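Local coordinates for transcriptional regulator (TetR/AcrR family) (Bacillus halodurans, PDB 5GP9), which probably represses genes of fatty acid degradation by binding their operator DNA, and holds a fatty acid in its C-terminal domain, at residues D9-A14 with Y44-N49; G63-K68 with F91-A96; I85-H90 with A178-V183. All coordinates share one frame; numbering follows the deposited sequence.

Interaction 1: residues D9-A14 with Y44-N49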
ATOM      1  N   ASP A   9      27.355   4.339   7.003  1.00 32.22           N
ATOM      2  CA  ASP A   9      26.342   5.353   7.114  1.00 31.46           C
ATOM      3  C   ASP A   9      26.465   6.383   6.100  1.00 28.36           C
ATOM      4  O   ASP A   9      25.454   6.820   5.571  1.00 30.25           O
ATOM      5  CB  ASP A   9      26.387   6.013   8.476  1.00 34.05           C
ATOM      6  CG  ASP A   9      25.967   5.094   9.556  1.00 37.50           C
ATOM      7  OD1 ASP A   9      24.798   4.693   9.533  1.00 35.99           O
ATOM      8  OD2 ASP A   9      26.808   4.734  10.437  1.00 42.74           O
ATOM      9  N   GLN A  10      27.671   6.877   5.765  1.00 28.40           N
ATOM     10  CA  GLN A  10      27.694   7.936   4.782  1.00 27.76           C
ATOM     11  C   GLN A  10      27.208   7.431   3.392  1.00 24.44           C
ATOM     12  O   GLN A  10      26.633   8.192   2.670  1.00 26.34           O
ATOM     13  CB  GLN A  10      29.062   8.693   4.676  1.00 33.43           C
ATOM     14  CG  GLN A  10      30.128   8.038   3.895  1.00 29.46           C
ATOM     15  CD  GLN A  10      31.560   8.501   4.303  1.00 24.65           C
ATOM     16  OE1 GLN A  10      32.010   8.213   5.397  1.00 30.50           O
ATOM     17  NE2 GLN A  10      32.152   9.277   3.497  1.00 28.61           N
ATOM     18  N   ILE A  11      27.487   6.183   3.028  1.00 25.27           N
ATOM     19  CA  ILE A  11      27.024   5.694   1.729  1.00 23.56           C
ATOM     20  C   ILE A  11      25.486   5.548   1.700  1.00 23.60           C
ATOM     21  O   ILE A  11      24.830   6.059   0.774  1.00 25.66           O
ATOM     22  CB  ILE A  11      27.713   4.365   1.347  1.00 25.77           C
ATOM     23  CG1 ILE A  11      29.200   4.634   1.109  1.00 27.68           C
ATOM     24  CG2 ILE A  11      27.135   3.797   0.091  1.00 25.31           C
ATOM     25  CD1 ILE A  11      29.995   3.339   1.237  1.00 25.94           C
ATOM     26  N   ILE A  12      24.948   4.901   2.723  1.00 26.81           N
ATOM     27  CA  ILE A  12      23.479   4.677   2.787  1.00 24.72           C
ATOM     28  C   ILE A  12      22.770   6.012   2.930  1.00 24.51           C
ATOM     29  O   ILE A  12      21.749   6.232   2.286  1.00 23.64           O
ATOM     30  CB  ILE A  12      23.064   3.659   3.826  1.00 30.30           C
ATOM     31  CG1 ILE A  12      23.370   4.124   5.205  1.00 34.57           C
ATOM     32  CG2 ILE A  12      23.570   2.289   3.425  1.00 32.90           C
ATOM     33  CD1 ILE A  12      22.249   3.657   6.123  1.00 49.45           C
ATOM     34  N   ASP A  13      23.301   6.941   3.731  1.00 26.05           N
ATOM     35  CA  ASP A  13      22.639   8.252   3.848  1.00 27.98           C
ATOM     36  C   ASP A  13      22.649   8.947   2.504  1.00 26.55           C
ATOM     37  O   ASP A  13      21.672   9.593   2.100  1.00 24.17           O
ATOM     38  CB  ASP A  13      23.376   9.168   4.865  1.00 29.28           C
ATOM     39  CG  ASP A  13      23.175   8.773   6.285  1.00 33.88           C
ATOM     40  OD1 ASP A  13      22.350   7.867   6.550  1.00 33.61           O
ATOM     41  OD2 ASP A  13      23.956   9.398   7.110  1.00 31.62           O
ATOM     42  N   ALA A  14      23.767   8.862   1.744  1.00 23.33           N
ATOM     43  CA  ALA A  14      23.815   9.423   0.438  1.00 26.64           C
ATOM     44  C   ALA A  14      22.831   8.746  -0.500  1.00 25.32           C
ATOM     45  O   ALA A  14      22.233   9.404  -1.334  1.00 27.67           O
ATOM     46  CB  ALA A  14      25.237   9.307  -0.173  1.00 24.36           C
ATOM     47  N   TYR A  44      31.963  -0.058  -3.890  1.00 40.77           N
ATOM     48  CA  TYR A  44      31.886  -1.461  -4.243  1.00 39.11           C
ATOM     49  C   TYR A  44      32.620  -2.308  -3.273  1.00 38.29           C
ATOM     50  O   TYR A  44      32.452  -3.483  -3.267  1.00 40.67           O
ATOM     51  CB  TYR A  44      32.369  -1.707  -5.680  1.00 37.01           C
ATOM     52  CG  TYR A  44      31.510  -1.068  -6.718  1.00 39.61           C
ATOM     53  CD1 TYR A  44      30.256  -1.595  -7.011  1.00 37.84           C
ATOM     54  CD2 TYR A  44      31.959  -0.015  -7.486  1.00 36.57           C
ATOM     55  CE1 TYR A  44      29.444  -1.028  -7.977  1.00 39.94           C
ATOM     56  CE2 TYR A  44      31.157   0.542  -8.491  1.00 39.33           C
ATOM     57  CZ  TYR A  44      29.899  -0.003  -8.732  1.00 36.85           C
ATOM     58  OH  TYR A  44      29.051   0.531  -9.652  1.00 45.33           O
ATOM     59  N   LEU A  45      33.386  -1.709  -2.384  1.00 40.53           N
ATOM     60  CA  LEU A  45      33.896  -2.416  -1.243  1.00 41.18           C
ATOM     61  C   LEU A  45      32.783  -2.757  -0.250  1.00 44.30           C
ATOM     62  O   LEU A  45      32.899  -3.708   0.504  1.00 44.05           O
ATOM     63  CB  LEU A  45      34.935  -1.563  -0.507  1.00 45.58           C
ATOM     64  CG  LEU A  45      36.237  -1.189  -1.228  1.00 53.10           C
ATOM     65  CD1 LEU A  45      37.274  -0.662  -0.213  1.00 52.41           C
ATOM     66  CD2 LEU A  45      36.777  -2.381  -1.997  1.00 49.08           C
ATOM     67  N   TYR A  46      31.703  -1.959  -0.252  1.00 38.25           N
ATOM     68  CA  TYR A  46      30.622  -2.084   0.716  1.00 38.20           C
ATOM     69  C   TYR A  46      29.402  -2.818   0.162  1.00 35.92           C
ATOM     70  O   TYR A  46      28.785  -3.573   0.889  1.00 38.65           O
ATOM     71  CB  TYR A  46      30.219  -0.688   1.220  1.00 34.39           C
ATOM     72  CG  TYR A  46      31.132  -0.166   2.321  1.00 32.43           C
ATOM     73  CD1 TYR A  46      32.369   0.411   2.031  1.00 35.55           C
ATOM     74  CD2 TYR A  46      30.690  -0.180   3.687  1.00 30.85           C
ATOM     75  CE1 TYR A  46      33.228   0.842   3.070  1.00 35.39           C
ATOM     76  CE2 TYR A  46      31.517   0.294   4.715  1.00 33.03           C
ATOM     77  CZ  TYR A  46      32.748   0.834   4.432  1.00 35.13           C
ATOM     78  OH  TYR A  46      33.553   1.277   5.500  1.00 36.29           O
ATOM     79  N   PHE A  47      29.099  -2.565  -1.101  1.00 36.05           N
ATOM     80  CA  PHE A  47      27.894  -2.973  -1.821  1.00 32.07           C
ATOM     81  C   PHE A  47      28.187  -3.357  -3.300  1.00 39.69           C
ATOM     82  O   PHE A  47      28.898  -2.631  -3.999  1.00 39.94           O
ATOM     83  CB  PHE A  47      26.895  -1.815  -1.846  1.00 31.09           C
ATOM     84  CG  PHE A  47      26.545  -1.307  -0.474  1.00 31.82           C
ATOM     85  CD1 PHE A  47      25.704  -1.997   0.369  1.00 29.69           C
ATOM     86  CD2 PHE A  47      27.091  -0.115  -0.042  1.00 29.46           C
ATOM     87  CE1 PHE A  47      25.445  -1.567   1.660  1.00 30.78           C
ATOM     88  CE2 PHE A  47      26.754   0.337   1.203  1.00 29.02           C
ATOM     89  CZ  PHE A  47      25.991  -0.396   2.037  1.00 26.69           C
ATOM     90  N   ASN A  48      27.514  -4.391  -3.810  1.00 39.20           N
ATOM     91  CA  ASN A  48      27.721  -4.869  -5.211  1.00 39.43           C
ATOM     92  C   ASN A  48      27.153  -3.962  -6.294  1.00 40.88           C
ATOM     93  O   ASN A  48      27.739  -3.795  -7.349  1.00 43.27           O
ATOM     94  CB  ASN A  48      27.148  -6.321  -5.347  1.00 51.40           C
ATOM     95  CG  ASN A  48      27.975  -7.370  -4.573  1.00 63.57           C
ATOM     96  OD1 ASN A  48      28.811  -8.034  -5.174  1.00 91.75           O
ATOM     97  ND2 ASN A  48      27.781  -7.509  -3.259  1.00 55.99           N
ATOM     98  N   ASN A  49      26.007  -3.329  -6.046  1.00 30.93           N
ATOM     99  CA  ASN A  49      25.326  -2.557  -7.023  1.00 35.06           C
ATOM    100  C   ASN A  49      24.235  -1.787  -6.287  1.00 30.92           C
ATOM    101  O   ASN A  49      24.102  -1.928  -5.059  1.00 32.90           O
ATOM    102  CB  ASN A  49      24.700  -3.454  -8.140  1.00 38.71           C
ATOM    103  CG  ASN A  49      23.549  -4.303  -7.644  1.00 44.94           C
ATOM    104  OD1 ASN A  49      23.416  -4.592  -6.421  1.00 38.01           O
ATOM    105  ND2 ASN A  49      22.702  -4.766  -8.612  1.00 52.78           N
TER

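Interaction 2: residues G63-K68 with F91-A96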
ATOM      1  N   GLY A  63      15.505  -2.858  11.168  1.00 30.59           N
ATOM      2  CA  GLY A  63      15.919  -3.557  12.319  1.00 35.44           C
ATOM      3  C   GLY A  63      15.979  -2.645  13.502  1.00 33.34           C
ATOM      4  O   GLY A  63      15.504  -3.026  14.560  1.00 42.83           O
ATOM      5  N   ARG A  64      16.481  -1.440  13.308  1.00 33.12           N
ATOM      6  CA  ARG A  64      16.566  -0.451  14.416  1.00 40.06           C
ATOM      7  C   ARG A  64      15.232   0.148  14.814  1.00 40.60           C
ATOM      8  O   ARG A  64      15.012   0.415  15.980  1.00 42.99           O
ATOM      9  CB  ARG A  64      17.495   0.699  14.068  1.00 40.80           C
ATOM     10  CG  ARG A  64      18.921   0.240  13.855  1.00 48.54           C
ATOM     11  CD  ARG A  64      19.979   1.349  13.878  1.00 49.49           C
ATOM     12  NE  ARG A  64      21.300   0.683  13.926  1.00 58.60           N
ATOM     13  CZ  ARG A  64      21.957   0.292  15.031  1.00 46.84           C
ATOM     14  NH1 ARG A  64      21.508   0.571  16.266  1.00 47.71           N
ATOM     15  NH2 ARG A  64      23.118  -0.352  14.901  1.00 51.56           N
ATOM     16  N   PHE A  65      14.406   0.436  13.818  1.00 38.78           N
ATOM     17  CA  PHE A  65      13.003   0.888  13.999  1.00 35.72           C
ATOM     18  C   PHE A  65      12.230  -0.070  14.855  1.00 38.15           C
ATOM     19  O   PHE A  65      11.641   0.358  15.814  1.00 39.92           O
ATOM     20  CB  PHE A  65      12.394   1.077  12.637  1.00 35.28           C
ATOM     21  CG  PHE A  65      10.906   1.358  12.640  1.00 35.57           C
ATOM     22  CD1 PHE A  65      10.383   2.464  13.295  1.00 36.92           C
ATOM     23  CD2 PHE A  65      10.046   0.481  12.020  1.00 34.80           C
ATOM     24  CE1 PHE A  65       9.018   2.683  13.277  1.00 33.06           C
ATOM     25  CE2 PHE A  65       8.713   0.740  11.912  1.00 36.10           C
ATOM     26  CZ  PHE A  65       8.178   1.848  12.543  1.00 34.39           C
ATOM     27  N   VAL A  66      12.249  -1.364  14.515  1.00 34.59           N
ATOM     28  CA  VAL A  66      11.515  -2.362  15.257  1.00 40.32           C
ATOM     29  C   VAL A  66      12.075  -2.459  16.704  1.00 41.62           C
ATOM     30  O   VAL A  66      11.294  -2.519  17.675  1.00 39.71           O
ATOM     31  CB  VAL A  66      11.426  -3.745  14.524  1.00 39.74           C
ATOM     32  CG1 VAL A  66      10.799  -3.593  13.139  1.00 33.12           C
ATOM     33  CG2 VAL A  66      12.772  -4.430  14.419  1.00 47.89           C
ATOM     34  N   ASP A  67      13.403  -2.430  16.847  1.00 42.29           N
ATOM     35  CA  ASP A  67      14.066  -2.516  18.180  1.00 44.86           C
ATOM     36  C   ASP A  67      13.676  -1.366  19.078  1.00 40.50           C
ATOM     37  O   ASP A  67      13.399  -1.576  20.267  1.00 44.14           O
ATOM     38  CB  ASP A  67      15.603  -2.536  18.053  1.00 49.61           C
ATOM     39  CG  ASP A  67      16.146  -3.888  17.634  1.00 56.05           C
ATOM     40  OD1 ASP A  67      15.398  -4.884  17.651  1.00 64.20           O
ATOM     41  OD2 ASP A  67      17.343  -3.970  17.292  1.00 69.04           O
ATOM     42  N   LYS A  68      13.649  -0.168  18.516  1.00 37.32           N
ATOM     43  CA  LYS A  68      13.157   1.015  19.256  1.00 39.88           C
ATOM     44  C   LYS A  68      11.703   0.925  19.663  1.00 43.01           C
ATOM     45  O   LYS A  68      11.349   1.405  20.750  1.00 41.11           O
ATOM     46  CB  LYS A  68      13.316   2.278  18.456  1.00 41.57           C
ATOM     47  CG  LYS A  68      14.740   2.752  18.431  1.00 54.28           C
ATOM     48  CD  LYS A  68      14.890   4.022  17.620  1.00 59.35           C
ATOM     49  CE  LYS A  68      16.338   4.482  17.676  1.00 66.68           C
ATOM     50  NZ  LYS A  68      16.664   5.404  16.571  1.00 71.01           N
ATOM     51  N   PHE A  91       5.089   7.089  12.601  1.00 25.15           N
ATOM     52  CA  PHE A  91       4.851   8.364  11.979  1.00 21.14           C
ATOM     53  C   PHE A  91       6.090   9.245  12.304  1.00 24.89           C
ATOM     54  O   PHE A  91       6.539  10.018  11.411  1.00 25.52           O
ATOM     55  CB  PHE A  91       3.531   9.002  12.519  1.00 24.83           C
ATOM     56  CG  PHE A  91       2.259   8.454  11.859  1.00 22.67           C
ATOM     57  CD1 PHE A  91       2.296   7.362  10.986  1.00 23.24           C
ATOM     58  CD2 PHE A  91       1.068   8.965  12.183  1.00 24.96           C
ATOM     59  CE1 PHE A  91       1.130   6.865  10.415  1.00 20.99           C
ATOM     60  CE2 PHE A  91      -0.103   8.484  11.677  1.00 22.80           C
ATOM     61  CZ  PHE A  91      -0.087   7.401  10.790  1.00 21.86           C
ATOM     62  N   LYS A  92       6.570   9.126  13.543  1.00 26.53           N
ATOM     63  CA  LYS A  92       7.727   9.954  13.991  1.00 28.92           C
ATOM     64  C   LYS A  92       8.961   9.720  13.131  1.00 32.12           C
ATOM     65  O   LYS A  92       9.640  10.660  12.696  1.00 31.63           O
ATOM     66  CB  LYS A  92       8.010   9.645  15.463  1.00 35.99           C
ATOM     67  CG  LYS A  92       9.175  10.317  16.147  1.00 45.15           C
ATOM     68  CD  LYS A  92       9.908   9.320  17.063  1.00 54.69           C
ATOM     69  CE  LYS A  92      11.351   9.707  17.372  1.00 60.27           C
ATOM     70  NZ  LYS A  92      12.142  10.161  16.186  1.00 64.76           N
ATOM     71  N   GLN A  93       9.275   8.463  12.916  1.00 32.79           N
ATOM     72  CA  GLN A  93      10.476   8.112  12.157  1.00 33.83           C
ATOM     73  C   GLN A  93      10.438   8.667  10.735  1.00 30.37           C
ATOM     74  O   GLN A  93      11.447   9.093  10.222  1.00 33.34           O
ATOM     75  CB  GLN A  93      10.751   6.610  12.183  1.00 43.36           C
ATOM     76  CG  GLN A  93      10.756   6.005  13.581  1.00 50.32           C
ATOM     77  CD  GLN A  93      12.082   5.878  14.253  1.00 58.28           C
ATOM     78  OE1 GLN A  93      12.803   4.908  14.048  1.00 52.70           O
ATOM     79  NE2 GLN A  93      12.374   6.822  15.143  1.00 64.98           N
ATOM     80  N   LEU A  94       9.300   8.646  10.069  1.00 29.44           N
ATOM     81  CA  LEU A  94       9.245   9.155   8.769  1.00 27.00           C
ATOM     82  C   LEU A  94       9.107  10.728   8.725  1.00 25.59           C
ATOM     83  O   LEU A  94       9.594  11.427   7.777  1.00 25.23           O
ATOM     84  CB  LEU A  94       8.122   8.457   8.031  1.00 31.42           C
ATOM     85  CG  LEU A  94       8.535   7.005   7.717  1.00 31.61           C
ATOM     86  CD1 LEU A  94       7.332   6.202   7.261  1.00 31.44           C
ATOM     87  CD2 LEU A  94       9.701   6.950   6.689  1.00 30.68           C
ATOM     88  N   ALA A  95       8.381  11.261   9.695  1.00 25.85           N
ATOM     89  CA  ALA A  95       8.276  12.743   9.783  1.00 25.40           C
ATOM     90  C   ALA A  95       9.692  13.313  10.043  1.00 28.32           C
ATOM     91  O   ALA A  95       9.954  14.426   9.663  1.00 32.38           O
ATOM     92  CB  ALA A  95       7.387  13.150  10.916  1.00 30.26           C
ATOM     93  N   ALA A  96      10.555  12.552  10.680  1.00 27.58           N
ATOM     94  CA  ALA A  96      11.942  13.013  10.941  1.00 31.50           C
ATOM     95  C   ALA A  96      12.875  12.900   9.739  1.00 39.57           C
ATOM     96  O   ALA A  96      13.967  13.479   9.773  1.00 35.13           O
ATOM     97  CB  ALA A  96      12.503  12.269  12.130  1.00 33.16           C
TER

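Interaction 3: residues I85-H90 with A178-V183. With PLM (palmitic acid), chain E.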
ATOM      1  N   ILE A  85       2.120   3.902  21.060  1.00 29.98           N
ATOM      2  CA  ILE A  85       3.559   3.941  20.891  1.00 32.26           C
ATOM      3  C   ILE A  85       4.022   3.507  19.500  1.00 31.75           C
ATOM      4  O   ILE A  85       4.857   4.168  18.866  1.00 29.76           O
ATOM      5  CB  ILE A  85       4.273   3.061  21.954  1.00 38.67           C
ATOM      6  CG1 ILE A  85       4.242   3.830  23.298  1.00 42.26           C
ATOM      7  CG2 ILE A  85       5.723   2.741  21.583  1.00 39.89           C
ATOM      8  CD1 ILE A  85       4.741   3.031  24.500  1.00 41.87           C
ATOM      9  N   LEU A  86       3.359   2.484  19.003  1.00 29.24           N
ATOM     10  CA  LEU A  86       3.682   1.957  17.661  1.00 28.03           C
ATOM     11  C   LEU A  86       3.258   2.966  16.592  1.00 25.23           C
ATOM     12  O   LEU A  86       4.077   3.280  15.723  1.00 25.01           O
ATOM     13  CB  LEU A  86       3.038   0.579  17.432  1.00 31.79           C
ATOM     14  CG  LEU A  86       3.395  -0.109  16.101  1.00 29.60           C
ATOM     15  CD1 LEU A  86       3.615  -1.621  16.264  1.00 31.66           C
ATOM     16  CD2 LEU A  86       2.253   0.206  15.164  1.00 31.67           C
ATOM     17  N   VAL A  87       2.047   3.497  16.653  1.00 27.11           N
ATOM     18  CA  VAL A  87       1.597   4.510  15.672  1.00 26.11           C
ATOM     19  C   VAL A  87       2.496   5.758  15.697  1.00 28.16           C
ATOM     20  O   VAL A  87       2.930   6.275  14.688  1.00 25.42           O
ATOM     21  CB  VAL A  87       0.125   4.851  15.912  1.00 25.29           C
ATOM     22  CG1 VAL A  87      -0.359   5.946  15.025  1.00 24.70           C
ATOM     23  CG2 VAL A  87      -0.723   3.556  15.702  1.00 26.58           C
ATOM     24  N   ASN A  88       2.751   6.224  16.911  1.00 27.36           N
ATOM     25  CA  ASN A  88       3.573   7.376  17.110  1.00 27.39           C
ATOM     26  C   ASN A  88       4.988   7.207  16.602  1.00 27.50           C
ATOM     27  O   ASN A  88       5.444   8.063  15.862  1.00 28.76           O
ATOM     28  CB  ASN A  88       3.500   7.784  18.580  1.00 31.71           C
ATOM     29  CG  ASN A  88       4.291   9.023  18.847  1.00 35.78           C
ATOM     30  OD1 ASN A  88       3.965  10.111  18.312  1.00 34.37           O
ATOM     31  ND2 ASN A  88       5.400   8.868  19.584  1.00 39.29           N
ATOM     32  N   MET A  89       5.643   6.068  16.846  1.00 27.79           N
ATOM     33  CA  MET A  89       6.988   5.802  16.324  1.00 33.14           C
ATOM     34  C   MET A  89       7.044   5.571  14.818  1.00 30.33           C
ATOM     35  O   MET A  89       7.986   6.004  14.173  1.00 29.47           O
ATOM     36  CB  MET A  89       7.599   4.601  17.046  1.00 36.55           C
ATOM     37  CG  MET A  89       7.971   4.884  18.492  1.00 46.07           C
ATOM     38  SD  MET A  89       9.445   5.964  18.591  1.00 58.30           S
ATOM     39  CE  MET A  89      10.585   5.110  17.526  1.00 47.02           C
ATOM     40  N   HIS A  90       6.032   4.931  14.217  1.00 26.20           N
ATOM     41  CA  HIS A  90       5.978   4.837  12.779  1.00 26.27           C
ATOM     42  C   HIS A  90       5.962   6.202  12.110  1.00 25.92           C
ATOM     43  O   HIS A  90       6.722   6.473  11.176  1.00 28.26           O
ATOM     44  CB  HIS A  90       4.753   3.937  12.388  1.00 26.34           C
ATOM     45  CG  HIS A  90       4.642   3.568  10.929  1.00 26.72           C
ATOM     46  ND1 HIS A  90       4.321   2.296  10.509  1.00 22.92           N
ATOM     47  CD2 HIS A  90       4.830   4.283   9.797  1.00 26.96           C
ATOM     48  CE1 HIS A  90       4.238   2.277   9.194  1.00 24.39           C
ATOM     49  NE2 HIS A  90       4.567   3.457   8.730  1.00 27.42           N
ATOM     50  N   ALA A 178       0.567  14.903  13.763  1.00 35.58           N
ATOM     51  CA  ALA A 178      -0.784  15.335  14.202  1.00 33.10           C
ATOM     52  C   ALA A 178      -1.918  14.296  13.980  1.00 36.13           C
ATOM     53  O   ALA A 178      -3.047  14.453  14.451  1.00 35.28           O
ATOM     54  CB  ALA A 178      -1.151  16.624  13.504  1.00 37.55           C
ATOM     55  N   LEU A 179      -1.619  13.244  13.204  1.00 26.44           N
ATOM     56  CA  LEU A 179      -2.618  12.178  12.925  1.00 25.80           C
ATOM     57  C   LEU A 179      -2.491  10.946  13.846  1.00 27.20           C
ATOM     58  O   LEU A 179      -3.312  10.047  13.825  1.00 25.58           O
ATOM     59  CB  LEU A 179      -2.449  11.762  11.475  1.00 24.09           C
ATOM     60  CG  LEU A 179      -2.666  12.871  10.500  1.00 26.70           C
ATOM     61  CD1 LEU A 179      -2.459  12.275   9.109  1.00 26.53           C
ATOM     62  CD2 LEU A 179      -4.074  13.445  10.623  1.00 26.45           C
ATOM     63  N   VAL A 180      -1.481  10.950  14.709  1.00 26.02           N
ATOM     64  CA  VAL A 180      -1.234   9.852  15.621  1.00 27.06           C
ATOM     65  C   VAL A 180      -2.457   9.525  16.421  1.00 27.25           C
ATOM     66  O   VAL A 180      -2.906   8.384  16.419  1.00 24.76           O
ATOM     67  CB  VAL A 180       0.015  10.095  16.530  1.00 26.42           C
ATOM     68  CG1 VAL A 180       0.155   9.042  17.632  1.00 30.30           C
ATOM     69  CG2 VAL A 180       1.322  10.027  15.742  1.00 30.82           C
ATOM     70  N   LYS A 181      -3.020  10.511  17.137  1.00 26.65           N
ATOM     71  CA  LYS A 181      -4.159  10.196  17.985  1.00 26.87           C
ATOM     72  C   LYS A 181      -5.344   9.752  17.187  1.00 29.14           C
ATOM     73  O   LYS A 181      -5.909   8.719  17.528  1.00 28.39           O
ATOM     74  CB  LYS A 181      -4.455  11.322  18.967  1.00 29.80           C
ATOM     75  CG  LYS A 181      -5.720  11.173  19.767  1.00 37.88           C
ATOM     76  CD  LYS A 181      -6.029  12.508  20.448  1.00 43.88           C
ATOM     77  CE  LYS A 181      -7.347  12.539  21.184  1.00 48.88           C
ATOM     78  NZ  LYS A 181      -7.176  12.031  22.559  1.00 53.46           N
ATOM     79  N   PRO A 182      -5.761  10.500  16.146  1.00 26.94           N
ATOM     80  CA  PRO A 182      -6.931  10.035  15.405  1.00 25.64           C
ATOM     81  C   PRO A 182      -6.775   8.665  14.713  1.00 23.49           C
ATOM     82  O   PRO A 182      -7.745   7.915  14.682  1.00 21.32           O
ATOM     83  CB  PRO A 182      -7.215  11.146  14.405  1.00 28.73           C
ATOM     84  CG  PRO A 182      -6.142  12.098  14.496  1.00 29.22           C
ATOM     85  CD  PRO A 182      -5.328  11.842  15.707  1.00 28.54           C
ATOM     86  N   VAL A 183      -5.572   8.332  14.262  1.00 25.46           N
ATOM     87  CA  VAL A 183      -5.390   6.986  13.589  1.00 23.40           C
ATOM     88  C   VAL A 183      -5.504   5.890  14.621  1.00 25.49           C
ATOM     89  O   VAL A 183      -6.188   4.939  14.425  1.00 22.07           O
ATOM     90  CB  VAL A 183      -4.059   6.911  12.831  1.00 22.78           C
ATOM     91  CG1 VAL A 183      -3.760   5.488  12.425  1.00 26.86           C
ATOM     92  CG2 VAL A 183      -4.062   7.841  11.625  1.00 24.29           C
TER
HETATM   93  C1  PLM E 203       2.641  -3.837   0.905  1.00 61.38           C
HETATM   94  O1  PLM E 203       2.050  -3.128   1.746  1.00 44.12           O
HETATM   95  O2  PLM E 203       1.981  -4.428   0.051  1.00 69.72           O
HETATM   96  C2  PLM E 203       4.163  -4.001   0.900  1.00 63.53           C
HETATM   97  C3  PLM E 203       4.879  -2.658   0.632  1.00 68.60           C
HETATM   98  C4  PLM E 203       6.402  -2.718   0.357  1.00 64.00           C
HETATM   99  C5  PLM E 203       7.441  -2.160   1.376  1.00 56.38           C
HETATM  100  C6  PLM E 203       6.893  -1.242   2.467  1.00 50.70           C
HETATM  101  C7  PLM E 203       7.921  -0.414   3.221  1.00 44.32           C
HETATM  102  C8  PLM E 203       7.187   0.527   4.119  1.00 43.69           C
HETATM  103  C9  PLM E 203       7.308   0.253   5.582  1.00 45.47           C
HETATM  104  CA  PLM E 203       7.688   1.500   6.266  1.00 47.24           C
HETATM  105  CB  PLM E 203       7.573   1.217   7.750  1.00 47.20           C
HETATM  106  CC  PLM E 203       8.018   2.458   8.498  1.00 46.86           C
HETATM  107  CD  PLM E 203       9.406   2.853   7.982  1.00 56.32           C
HETATM  108  CE  PLM E 203      10.483   3.140   8.996  1.00 61.68           C
HETATM  109  CF  PLM E 203      11.802   2.766   8.322  1.00 56.31           C
HETATM  110  CG  PLM E 203      12.907   3.205   9.219  1.00 61.43           C

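Interaction 1: residues D9-A14 with Y44-N49
I11 lays its terminal methyl over one face of the Y46 ring, near the inner end of that ring. I11 CD1 lies 4.2 Å from the Y46 ring centroid and 26° off the ring normal, the geometry of a CH-pi contact displaced toward CG. The nearest ring atom bears this out, since I11 CD1 is 3.8 Å from Y46 CG. The two branches of I11 divide the work: CG1 carries CD1 to the tyrosine, while CG2, set anti to the backbone N (CG1 at chi1 -67°), reaches F47. There I11 CG2 approaches F47 CE2 obliquely at 3.7 Å. The next residue, I12, adds its own CG2, which comes within 3.9 Å of F47 CZ, so neighbouring isoleucines meet the far part of the phenylalanine. The end of I12 leads away, and its side chain also touches E60 on helix 50-74. F47 is buried, with D52, V53 and S56 of that helix and Y8 also around it, whereas Y46 sits nearer the surface and its OH is hydrogen-bonded to the backbone N of K7. Helix 8-26 is thereby packed against the end of helix 40-46 and the residue that follows it, in the predicted DNA-binding region, an arrangement characteristic of the three-helix helix-turn-helix domain of TetR-family regulators.

Interaction 2: residues G63-K68 with F91-A96
Q93 points from helix 79-95 toward helix 50-74 and meets F65 through CG, CD and OE1. Its CB starts the chain toward the partner helix, and CG makes the first contact: Q93 CG is 3.6 Å from F65 CD1, and F65 CE1 lies slightly farther from the same methylene at 3.8 Å. A bend at chi2 (-95°) then turns the amide from the ring edge toward the root of F65, with Q93 CD within 3.9 Å of F65 CD1. At the tip, Q93 OE1 approaches F65 CD1 at 3.5 Å, at the edge of the ring and near its plane. The ring and amide planes are 19° apart. With the oxygen at the rim of the phenyl group, a weak electrostatic attraction to the ring hydrogens is plausible, although this is no conventional hydrogen bond. Both segments belong to the helical C-terminal region of this TetR-family protein, where the fatty acid is bound. F65 touches the palmitic acid and packs edge-to-face with Y126, while L94, next to Q93, also touches the ligand. The contact therefore joins two helices that each send a side chain to the lipid. F65 reaches that position because its CG is anti to the backbone N (chi1 172°), which carries the ring from helix 50-74 toward helix 79-95. On the more exposed side, the aliphatic part of K68 runs past the amide, with K68 CD 4.2 Å from Q93 OE1.

Interaction 3: residues I85-H90 with A178-V183
V180 sets its two methyls against a polar side chain and the backbone beneath it, instead of meshing only with other hydrocarbon. V180 CG2 lies 3.7 Å from N88 OD1, while V180 CG1 takes the root of the same asparagine at 3.7 Å from N88 CB. N88 CG, anti to the backbone N (chi1 -177°), brings the amide oxygen to the V180 methyls, the two side chains crossing at a slant. The close approach extends to the main chain: the CA atoms of N88 and V180 are 5.6 Å apart, a short separation for two helical segments. V87 fills the neighbouring position, its CG1 resting 3.8 Å from V180 O, 4.1 Å from V180 CG1 and 4.3 Å from V183 CG1. These contacts seat the start of helix 180-189 on helix 79-95 within the all-helical C-terminal region of the TetR-family fold. V183 also touches L160 on helix 149-169 and L151 of the second subunit, so the same short segment borders the dimer contact. The other side of helix 79-95 carries the lipid site. H90 presents one ring face to the palmitic acid chain, its NE2 3.6 Å from PLM CC, which lies above the plane toward the ring's rim. A hydrogen bond between H90 ND1 and Y126 OH engages the other ring nitrogen and probably helps hold the imidazole in this orientation beside the alkyl chain.

From the N terminus, interaction 1 comes first: it closes the loop from helix 8-26 to the end of helix 40-46 and is complete before the others open. Helix 50-74 follows directly and leads into interaction 2, whose loop returns through helix 79-95. Interaction 3 opens at residues 85-90, inside that loop, and closes only at 178-183, so interactions 2 and 3 cross rather than nest. They share helix 79-95 and touch, F65 CZ lying 3.7 Å from H90 CA, with centres about 12 Å apart. Interactions 1 and 3 have centres about 32 Å apart, one in the predicted DNA-binding region, the other near the dimer contact.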